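Local coordinates for protein IroE-like serine hydrolase (Shewanella oneidensis, PDB 3GFF) that is probably a serine hydrolase of the esterase D family that acts on ester bonds and has an alpha/beta-hydrolase fold, at residues R26-A31 with A126-S131; E34-S39 with K75-G80; S60-L65 with D257-L262. One frame throughout, in Å; residues are numbered along the deposited sequence.

From the N terminus, strand 24-31 supplies the first half of contact 1, and the loop after it the first half of contact 2. Contact 2 closes when the chain returns as strand 77-81; contact 1 closes later, on helix 114-132, so contact 2 is nested in contact 1. Contact 3 starts between the two halves of contact 2, on helix 51-65, and closes only at helix 250-263, crossing both. Strands 24-31 and 77-81 are sheet neighbours, joined by Ala31 N to Ile78 O and Gly80 N to Val29 O. Along strand 77-81, Val79 packs against Ile129 of contact 1, whereas Ile78 packs against Leu62 of contact 3.

Contact 1. Residues R26-A31 with A126-S131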
loop_
_atom_site.group_PDB
_atom_site.type_symbol
_atom_site.label_atom_id
_atom_site.label_comp_id
_atom_site.label_asym_id
_atom_site.label_seq_id
_atom_site.Cartn_x
_atom_site.Cartn_y
_atom_site.Cartn_z
ATOM N N ARG A 26 -5.176 18.857 21.879
ATOM C CA ARG A 26 -5.304 18.016 20.729
ATOM C C ARG A 26 -3.922 17.779 20.109
ATOM O O ARG A 26 -3.180 18.714 19.890
ATOM C CB ARG A 26 -6.280 18.632 19.705
ATOM C CG ARG A 26 -7.748 18.312 19.938
ATOM C CD ARG A 26 -7.898 16.791 20.059
ATOM N NE ARG A 26 -9.229 16.295 19.790
ATOM C CZ ARG A 26 -9.573 15.445 18.831
ATOM N NH1 ARG A 26 -8.708 14.878 18.025
ATOM N NH2 ARG A 26 -10.831 15.106 18.720
ATOM N N GLU A 27 -3.592 16.516 19.845
ATOM C CA GLU A 27 -2.336 16.144 19.206
ATOM C C GLU A 27 -2.534 15.782 17.745
ATOM O O GLU A 27 -3.610 15.306 17.305
ATOM C CB GLU A 27 -1.652 14.982 19.950
ATOM C CG GLU A 27 -1.145 15.393 21.311
ATOM C CD GLU A 27 -0.520 14.252 22.099
ATOM O OE1 GLU A 27 -0.821 13.060 21.845
ATOM O OE2 GLU A 27 0.277 14.566 23.004
ATOM N N TYR A 28 -1.493 16.061 16.984
ATOM C CA TYR A 28 -1.484 15.753 15.573
ATOM C C TYR A 28 -0.055 15.644 15.050
ATOM O O TYR A 28 0.891 16.109 15.684
ATOM C CB TYR A 28 -2.308 16.780 14.787
ATOM C CG TYR A 28 -1.776 18.184 14.745
ATOM C CD1 TYR A 28 -2.109 19.098 15.727
ATOM C CD2 TYR A 28 -0.976 18.610 13.699
ATOM C CE1 TYR A 28 -1.667 20.394 15.664
ATOM C CE2 TYR A 28 -0.527 19.898 13.630
ATOM C CZ TYR A 28 -0.884 20.795 14.606
ATOM O OH TYR A 28 -0.415 22.084 14.580
ATOM N N VAL A 29 0.080 15.028 13.883
ATOM C CA VAL A 29 1.365 14.826 13.222
ATOM C C VAL A 29 1.333 15.407 11.801
ATOM O O VAL A 29 0.310 15.366 11.136
ATOM C CB VAL A 29 1.740 13.315 13.150
ATOM C CG1 VAL A 29 2.233 12.795 14.485
ATOM C CG2 VAL A 29 0.546 12.482 12.633
ATOM N N ILE A 30 2.446 15.986 11.373
ATOM C CA ILE A 30 2.602 16.590 10.036
ATOM C C ILE A 30 3.759 15.915 9.279
ATOM O O ILE A 30 4.807 15.742 9.847
ATOM C CB ILE A 30 3.028 18.079 10.148
ATOM C CG1 ILE A 30 1.979 18.927 10.858
ATOM C CG2 ILE A 30 3.324 18.684 8.784
ATOM C CD1 ILE A 30 2.401 20.402 10.969
ATOM N N ALA A 31 3.552 15.540 8.018
ATOM C CA ALA A 31 4.606 15.023 7.144
ATOM C C ALA A 31 4.671 16.053 6.024
ATOM O O ALA A 31 3.638 16.369 5.417
ATOM C CB ALA A 31 4.263 13.629 6.580
ATOM N N ALA A 126 -7.003 23.850 11.017
ATOM C CA ALA A 126 -6.576 24.293 9.686
ATOM C C ALA A 126 -5.925 25.714 9.679
ATOM O O ALA A 126 -4.847 25.923 9.112
ATOM C CB ALA A 126 -7.712 24.137 8.630
ATOM N N PRO A 127 -6.558 26.689 10.307
ATOM C CA PRO A 127 -5.880 27.982 10.331
ATOM C C PRO A 127 -4.439 27.924 10.868
ATOM O O PRO A 127 -3.568 28.657 10.397
ATOM C CB PRO A 127 -6.773 28.824 11.256
ATOM C CG PRO A 127 -8.103 28.181 11.197
ATOM C CD PRO A 127 -7.900 26.741 10.915
ATOM N N SER A 128 -4.199 27.065 11.856
ATOM C CA SER A 128 -2.882 26.933 12.494
ATOM C C SER A 128 -1.839 26.330 11.534
ATOM O O SER A 128 -0.714 26.823 11.440
ATOM C CB SER A 128 -2.996 26.087 13.767
ATOM O OG SER A 128 -1.736 25.902 14.350
ATOM N N ILE A 129 -2.254 25.276 10.841
ATOM C CA ILE A 129 -1.475 24.593 9.805
ATOM C C ILE A 129 -1.186 25.579 8.690
ATOM O O ILE A 129 -0.065 25.728 8.243
ATOM C CB ILE A 129 -2.293 23.424 9.180
ATOM C CG1 ILE A 129 -2.615 22.318 10.214
ATOM C CG2 ILE A 129 -1.588 22.823 7.939
ATOM C CD1 ILE A 129 -1.517 21.453 10.548
ATOM N N GLU A 130 -2.209 26.295 8.263
ATOM C CA GLU A 130 -2.048 27.218 7.146
ATOM C C GLU A 130 -1.195 28.434 7.451
ATOM O O GLU A 130 -0.642 29.026 6.534
ATOM C CB GLU A 130 -3.404 27.628 6.599
ATOM C CG GLU A 130 -4.183 26.475 6.045
ATOM C CD GLU A 130 -5.528 26.867 5.477
ATOM O OE1 GLU A 130 -5.743 28.058 5.250
ATOM O OE2 GLU A 130 -6.384 25.981 5.255
ATOM N N SER A 131 -1.116 28.826 8.720
ATOM C CA SER A 131 -0.278 29.950 9.121
ATOM C C SER A 131 1.173 29.509 9.259
ATOM O O SER A 131 2.044 30.338 9.191
ATOM C CB SER A 131 -0.752 30.593 10.430
ATOM O OG SER A 131 -0.367 29.846 11.579
#
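Tyr28 overlaps the end of Ile129 with the CE2 corner of its ring, CE2 of Tyr28 lying 3.6 Å from CD1 of Ile129. The two side chains arrive from opposite directions, and the methyl meets the ring obliquely. The CB of Tyr28 points toward the helix, and chi1 (67°) sets the ring between the backbone N and the carbonyl carbon. The CB of Ile129 does not point at the strand, but the bend at chi2 (-76°) brings CD1 nearer to it. The same methyl also meets Ile30 tip to tip, CD1 of Ile30 to CD1 of Ile129 at 4.1 Å. One methyl therefore serves two strand residues spaced two apart, the spacing that puts both on the same sheet face. At the far end of the ring, Tyr28 OH and Ser128 OG stand 4.0 Å apart, too far for a hydrogen bond, so the contact is essentially apolar. On the helix itself, Ser131 OG donates to Ser128 O over 3.0 Å. The axes of the short segments come within 12.0 Å, their directions differing by 34°. Helix 114-132 covers this face of the sheet: Leu125 and Gln132 also touch Tyr28, and Val79 touches Ile129. Strand 24-31 lies between strands 12-19 and 77-81, where backbone hydrogen bonds join Tyr28 to Lys15 and Val29 to Gly80.

Contact 2. Residues E34-S39 with K75-G80; sequences EGYAQS and KVIIVG
The ring of Tyr36 is engaged by the guanidinium of Arg134 in a cation-pi interaction, while the Ile77 methyl CD1 approaches it obliquely, 4.5 Å from CE1 of Tyr36. The second flat group, the Glu34 carboxylate, makes no close contact with 75-80; its aliphatic stem does the touching. This is where the loop after strand 24-31, which includes a short 3-10 turn at 36-38, meets the start of strand 77-81 and the residues leading into it, in the central sheet of the alpha/beta-hydrolase fold. Gln38 N bonds to Gly35 O at 2.9 Å and closes the turn, and Gly35 takes a positive phi (88°) just before it. Tyr36 CG lies opposite its backbone N (chi1 -175°), carrying the ring toward Ile77. Arg134 also hydrogen-bonds Tyr36 O, so one residue holds both the ring and the backbone of this tyrosine, and Leu133 packs on both Tyr36 and Ile77. Lys75 points toward the loop, and its chain, bent at chi2 and chi4, crosses the Glu34 stem obliquely. CE of Lys75 reaches 3.6 Å from CG of Glu34 and 3.8 Å from O of Glu34, a carbonyl oxygen that also accepts a hydrogen bond from Gln300 NE2. The opposite charges remain near but do not form a salt bridge: NZ of Lys75 lies 4.8 Å from OE2 of Glu34.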
loop_
_atom_site.group_PDB
_atom_site.type_symbol
_atom_site.label_atom_id
_atom_site.label_comp_id
_atom_site.label_asym_id
_atom_site.label_seq_id
_atom_site.Cartn_x
_atom_site.Cartn_y
_atom_site.Cartn_z
ATOM N N GLU A 34 8.703 15.902 0.229
ATOM C CA GLU A 34 10.097 16.041 -0.022
ATOM C C GLU A 34 10.236 17.221 -0.994
ATOM O O GLU A 34 9.385 17.443 -1.868
ATOM C CB GLU A 34 10.776 14.740 -0.434
ATOM C CG GLU A 34 10.261 13.951 -1.593
ATOM C CD GLU A 34 10.969 12.554 -1.702
ATOM O OE1 GLU A 34 12.064 12.341 -1.127
ATOM O OE2 GLU A 34 10.409 11.651 -2.359
ATOM N N GLY A 35 11.291 18.000 -0.755
ATOM C CA GLY A 35 11.577 19.231 -1.461
ATOM C C GLY A 35 10.906 20.435 -0.812
ATOM O O GLY A 35 11.136 21.549 -1.249
ATOM N N TYR A 36 10.077 20.226 0.223
ATOM C CA TYR A 36 9.366 21.334 0.868
ATOM C C TYR A 36 10.224 22.599 1.115
ATOM O O TYR A 36 9.897 23.679 0.618
ATOM C CB TYR A 36 8.680 20.891 2.167
ATOM C CG TYR A 36 7.852 22.015 2.730
ATOM C CD1 TYR A 36 6.583 22.315 2.207
ATOM C CD2 TYR A 36 8.349 22.819 3.754
ATOM C CE1 TYR A 36 5.838 23.396 2.708
ATOM C CE2 TYR A 36 7.608 23.882 4.252
ATOM C CZ TYR A 36 6.370 24.173 3.735
ATOM O OH TYR A 36 5.676 25.254 4.250
ATOM N N ALA A 37 11.327 22.451 1.848
ATOM C CA ALA A 37 12.221 23.555 2.181
ATOM C C ALA A 37 12.930 24.214 0.995
ATOM O O ALA A 37 13.457 25.320 1.137
ATOM C CB ALA A 37 13.269 23.095 3.226
ATOM N N GLN A 38 12.856 23.601 -0.186
ATOM C CA GLN A 38 13.639 24.060 -1.342
ATOM C C GLN A 38 13.009 25.050 -2.324
ATOM O O GLN A 38 13.660 25.446 -3.291
ATOM C CB GLN A 38 14.199 22.842 -2.063
ATOM C CG GLN A 38 15.183 22.052 -1.189
ATOM C CD GLN A 38 15.683 20.777 -1.839
ATOM O OE1 GLN A 38 14.926 19.844 -2.063
ATOM N NE2 GLN A 38 16.967 20.710 -2.069
ATOM N N SER A 39 11.776 25.470 -2.077
ATOM C CA SER A 39 11.151 26.470 -2.928
ATOM C C SER A 39 10.031 27.179 -2.171
ATOM O O SER A 39 9.847 26.939 -0.984
ATOM C CB SER A 39 10.576 25.834 -4.207
ATOM O OG SER A 39 9.433 25.034 -3.937
ATOM N N LYS A 75 2.929 16.014 -4.852
ATOM C CA LYS A 75 3.400 16.161 -3.480
ATOM C C LYS A 75 2.304 16.794 -2.610
ATOM O O LYS A 75 1.610 17.664 -3.053
ATOM C CB LYS A 75 4.659 17.030 -3.471
ATOM C CG LYS A 75 5.872 16.434 -4.230
ATOM C CD LYS A 75 6.450 15.295 -3.479
ATOM C CE LYS A 75 7.805 14.808 -4.044
ATOM N NZ LYS A 75 7.708 14.203 -5.396
ATOM N N VAL A 76 2.128 16.333 -1.378
ATOM C CA VAL A 76 1.138 16.913 -0.464
ATOM C C VAL A 76 1.724 17.071 0.944
ATOM O O VAL A 76 2.753 16.482 1.250
ATOM C CB VAL A 76 -0.101 16.026 -0.332
ATOM C CG1 VAL A 76 -0.764 15.803 -1.725
ATOM C CG2 VAL A 76 0.266 14.674 0.324
ATOM N N ILE A 77 1.051 17.891 1.753
ATOM C CA ILE A 77 1.300 18.065 3.182
ATOM C C ILE A 77 0.308 17.075 3.811
ATOM O O ILE A 77 -0.872 17.091 3.483
ATOM C CB ILE A 77 0.987 19.513 3.670
ATOM C CG1 ILE A 77 2.011 20.511 3.083
ATOM C CG2 ILE A 77 0.979 19.608 5.219
ATOM C CD1 ILE A 77 1.656 21.964 3.254
ATOM N N ILE A 78 0.815 16.157 4.636
ATOM C CA ILE A 78 -0.026 15.153 5.284
ATOM C C ILE A 78 -0.220 15.539 6.745
ATOM O O ILE A 78 0.768 15.758 7.464
ATOM C CB ILE A 78 0.594 13.747 5.235
ATOM C CG1 ILE A 78 1.098 13.451 3.817
ATOM C CG2 ILE A 78 -0.450 12.698 5.657
ATOM C CD1 ILE A 78 1.777 12.135 3.666
ATOM N N VAL A 79 -1.481 15.699 7.151
ATOM C CA VAL A 79 -1.827 15.988 8.529
ATOM C C VAL A 79 -2.604 14.803 9.118
ATOM O O VAL A 79 -3.663 14.489 8.631
ATOM C CB VAL A 79 -2.671 17.272 8.660
ATOM C CG1 VAL A 79 -3.035 17.512 10.137
ATOM C CG2 VAL A 79 -1.876 18.436 8.156
ATOM N N GLY A 80 -2.038 14.137 10.132
ATOM C CA GLY A 80 -2.704 13.038 10.849
ATOM C C GLY A 80 -3.286 13.553 12.164
ATOM O O GLY A 80 -2.565 14.110 13.000
#

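Contact 3. Residues S60-L65 with D257-L262; sequences SLLQFL and DGIRHL
The torsions of Ile259 set both its branches against two leucines: with chi1 at -150°, CG1 is turned broadly away from the backbone N and CG2 falls between the N and the carbonyl carbon. Leu62 and Leu65 share one conformation, CG opposite the carbonyl carbon and chi2 near trans, in which CD1 alone continues the extended chain and CD2 branches off, toward Ile259 in Leu62 and toward Arg260 in Leu65. CD2 of Leu62 meets CG1 of Ile259 at 3.7 Å, the two side chains crossing at about a right angle, and it lies 4.0 Å from CG2 of Ile259. One turn along, CD1 of Leu65 packs on CG2 of Ile259, also at 3.7 Å, at a more slanting angle. Leu65 sends its other methyl to the next residue: CD2 of Leu65 is 4.0 Å from CD of Arg260. The arginine bends at chi3, and this methyl comes to the edge of its guanidinium, near the plane, rather than over a face.

The axes of the two segments approach to 11.3 Å and cross at -36°, a spacing filled by these branched side chains together with Ile73, which touches Leu62, Leu65 and Ile259. Tyr256 and Leu255 extend the packing along helix 250-263. The pair also borders the second subunit: Phe64 stacks on His57 of that subunit, and Ser60 OG hydrogen-bonds Ser60 OG there.

Across the two segments the contact is made by carbon atoms alone, through methyl and methylene groups. The arginine lends its aliphatic stem to this packing; NH1 is held by Gln72 of its own chain, and NH2 bonds Glu244 O of the second subunit, so the guanidinium links the helix to both.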
loop_
_atom_site.group_PDB
_atom_site.type_symbol
_atom_site.label_atom_id
_atom_site.label_comp_id
_atom_site.label_asym_id
_atom_site.label_seq_id
_atom_site.Cartn_x
_atom_site.Cartn_y
_atom_site.Cartn_z
ATOM N N SER A 60 3.186 6.667 4.568
ATOM C CA SER A 60 4.242 6.010 3.752
ATOM C C SER A 60 3.755 5.709 2.308
ATOM O O SER A 60 4.521 5.798 1.344
ATOM C CB SER A 60 4.827 4.756 4.417
ATOM O OG SER A 60 3.870 3.739 4.643
ATOM N N LEU A 61 2.479 5.361 2.166
ATOM C CA LEU A 61 1.921 5.105 0.852
ATOM C C LEU A 61 1.880 6.436 0.088
ATOM O O LEU A 61 2.388 6.538 -1.024
ATOM C CB LEU A 61 0.548 4.428 0.979
ATOM C CG LEU A 61 -0.263 4.298 -0.310
ATOM C CD1 LEU A 61 0.567 3.481 -1.343
ATOM C CD2 LEU A 61 -1.673 3.728 -0.053
ATOM N N LEU A 62 1.320 7.469 0.704
ATOM C CA LEU A 62 1.230 8.784 0.053
ATOM C C LEU A 62 2.577 9.350 -0.436
ATOM O O LEU A 62 2.681 9.829 -1.575
ATOM C CB LEU A 62 0.481 9.785 0.935
ATOM C CG LEU A 62 -1.012 9.509 1.085
ATOM C CD1 LEU A 62 -1.573 10.358 2.180
ATOM C CD2 LEU A 62 -1.761 9.758 -0.202
ATOM N N GLN A 63 3.590 9.307 0.420
ATOM C CA GLN A 63 4.933 9.733 0.051
ATOM C C GLN A 63 5.498 8.811 -1.033
ATOM O O GLN A 63 6.183 9.267 -1.906
ATOM C CB GLN A 63 5.843 9.717 1.275
ATOM C CG GLN A 63 5.545 10.831 2.306
ATOM C CD GLN A 63 6.274 12.162 2.033
ATOM O OE1 GLN A 63 7.423 12.187 1.533
ATOM N NE2 GLN A 63 5.633 13.280 2.403
ATOM N N PHE A 64 5.236 7.507 -0.963
ATOM C CA PHE A 64 5.712 6.573 -1.990
ATOM C C PHE A 64 5.089 6.915 -3.355
ATOM O O PHE A 64 5.783 7.043 -4.341
ATOM C CB PHE A 64 5.427 5.101 -1.624
ATOM C CG PHE A 64 5.768 4.119 -2.733
ATOM C CD1 PHE A 64 7.034 3.582 -2.849
ATOM C CD2 PHE A 64 4.792 3.750 -3.663
ATOM C CE1 PHE A 64 7.337 2.708 -3.853
ATOM C CE2 PHE A 64 5.086 2.886 -4.682
ATOM C CZ PHE A 64 6.368 2.356 -4.773
ATOM N N LEU A 65 3.782 7.105 -3.390
ATOM C CA LEU A 65 3.088 7.424 -4.643
ATOM C C LEU A 65 3.524 8.738 -5.315
ATOM O O LEU A 65 3.223 8.939 -6.489
ATOM C CB LEU A 65 1.574 7.441 -4.419
ATOM C CG LEU A 65 0.829 6.110 -4.242
ATOM C CD1 LEU A 65 -0.589 6.346 -3.859
ATOM C CD2 LEU A 65 0.869 5.350 -5.518
ATOM N N ASP A 257 -6.394 3.582 -4.112
ATOM C CA ASP A 257 -7.179 3.800 -5.314
ATOM C C ASP A 257 -7.886 5.120 -5.299
ATOM O O ASP A 257 -8.122 5.719 -6.382
ATOM C CB ASP A 257 -8.203 2.712 -5.476
ATOM C CG ASP A 257 -7.605 1.406 -5.815
ATOM O OD1 ASP A 257 -6.540 1.368 -6.515
ATOM O OD2 ASP A 257 -8.268 0.407 -5.426
ATOM N N GLY A 258 -8.257 5.559 -4.097
ATOM C CA GLY A 258 -8.968 6.817 -3.936
ATOM C C GLY A 258 -8.127 8.015 -4.306
ATOM O O GLY A 258 -8.572 8.869 -5.040
ATOM N N ILE A 259 -6.895 8.049 -3.813
ATOM C CA ILE A 259 -5.981 9.187 -4.012
ATOM C C ILE A 259 -5.429 9.223 -5.423
ATOM O O ILE A 259 -5.141 10.306 -5.928
ATOM C CB ILE A 259 -4.810 9.193 -2.955
ATOM C CG1 ILE A 259 -4.350 10.630 -2.677
ATOM C CG2 ILE A 259 -3.690 8.255 -3.357
ATOM C CD1 ILE A 259 -5.491 11.513 -2.039
ATOM N N ARG A 260 -5.265 8.040 -6.025
ATOM C CA ARG A 260 -4.848 7.897 -7.387
ATOM C C ARG A 260 -5.943 8.370 -8.354
ATOM O O ARG A 260 -5.657 8.988 -9.375
ATOM C CB ARG A 260 -4.385 6.459 -7.709
ATOM C CG ARG A 260 -2.951 6.152 -7.267
ATOM C CD ARG A 260 -2.562 4.689 -7.391
ATOM N NE ARG A 260 -2.755 4.172 -8.757
ATOM C CZ ARG A 260 -1.878 4.264 -9.755
ATOM N NH1 ARG A 260 -0.684 4.833 -9.590
ATOM N NH2 ARG A 260 -2.195 3.776 -10.954
ATOM N N HIS A 261 -7.177 8.036 -8.056
ATOM C CA HIS A 261 -8.300 8.508 -8.834
ATOM C C HIS A 261 -8.460 10.037 -8.711
ATOM O O HIS A 261 -8.674 10.734 -9.702
ATOM C CB HIS A 261 -9.571 7.824 -8.353
ATOM C CG HIS A 261 -10.808 8.393 -8.956
ATOM N ND1 HIS A 261 -11.159 8.151 -10.263
ATOM C CD2 HIS A 261 -11.759 9.214 -8.449
ATOM C CE1 HIS A 261 -12.287 8.782 -10.537
ATOM N NE2 HIS A 261 -12.672 9.436 -9.461
ATOM N N LEU A 262 -8.322 10.563 -7.495
ATOM C CA LEU A 262 -8.414 12.007 -7.290
ATOM C C LEU A 262 -7.397 12.791 -8.108
ATOM O O LEU A 262 -7.722 13.830 -8.667
ATOM C CB LEU A 262 -8.219 12.369 -5.804
ATOM C CG LEU A 262 -8.394 13.857 -5.487
ATOM C CD1 LEU A 262 -9.890 14.295 -5.663
ATOM C CD2 LEU A 262 -7.891 14.156 -4.044
#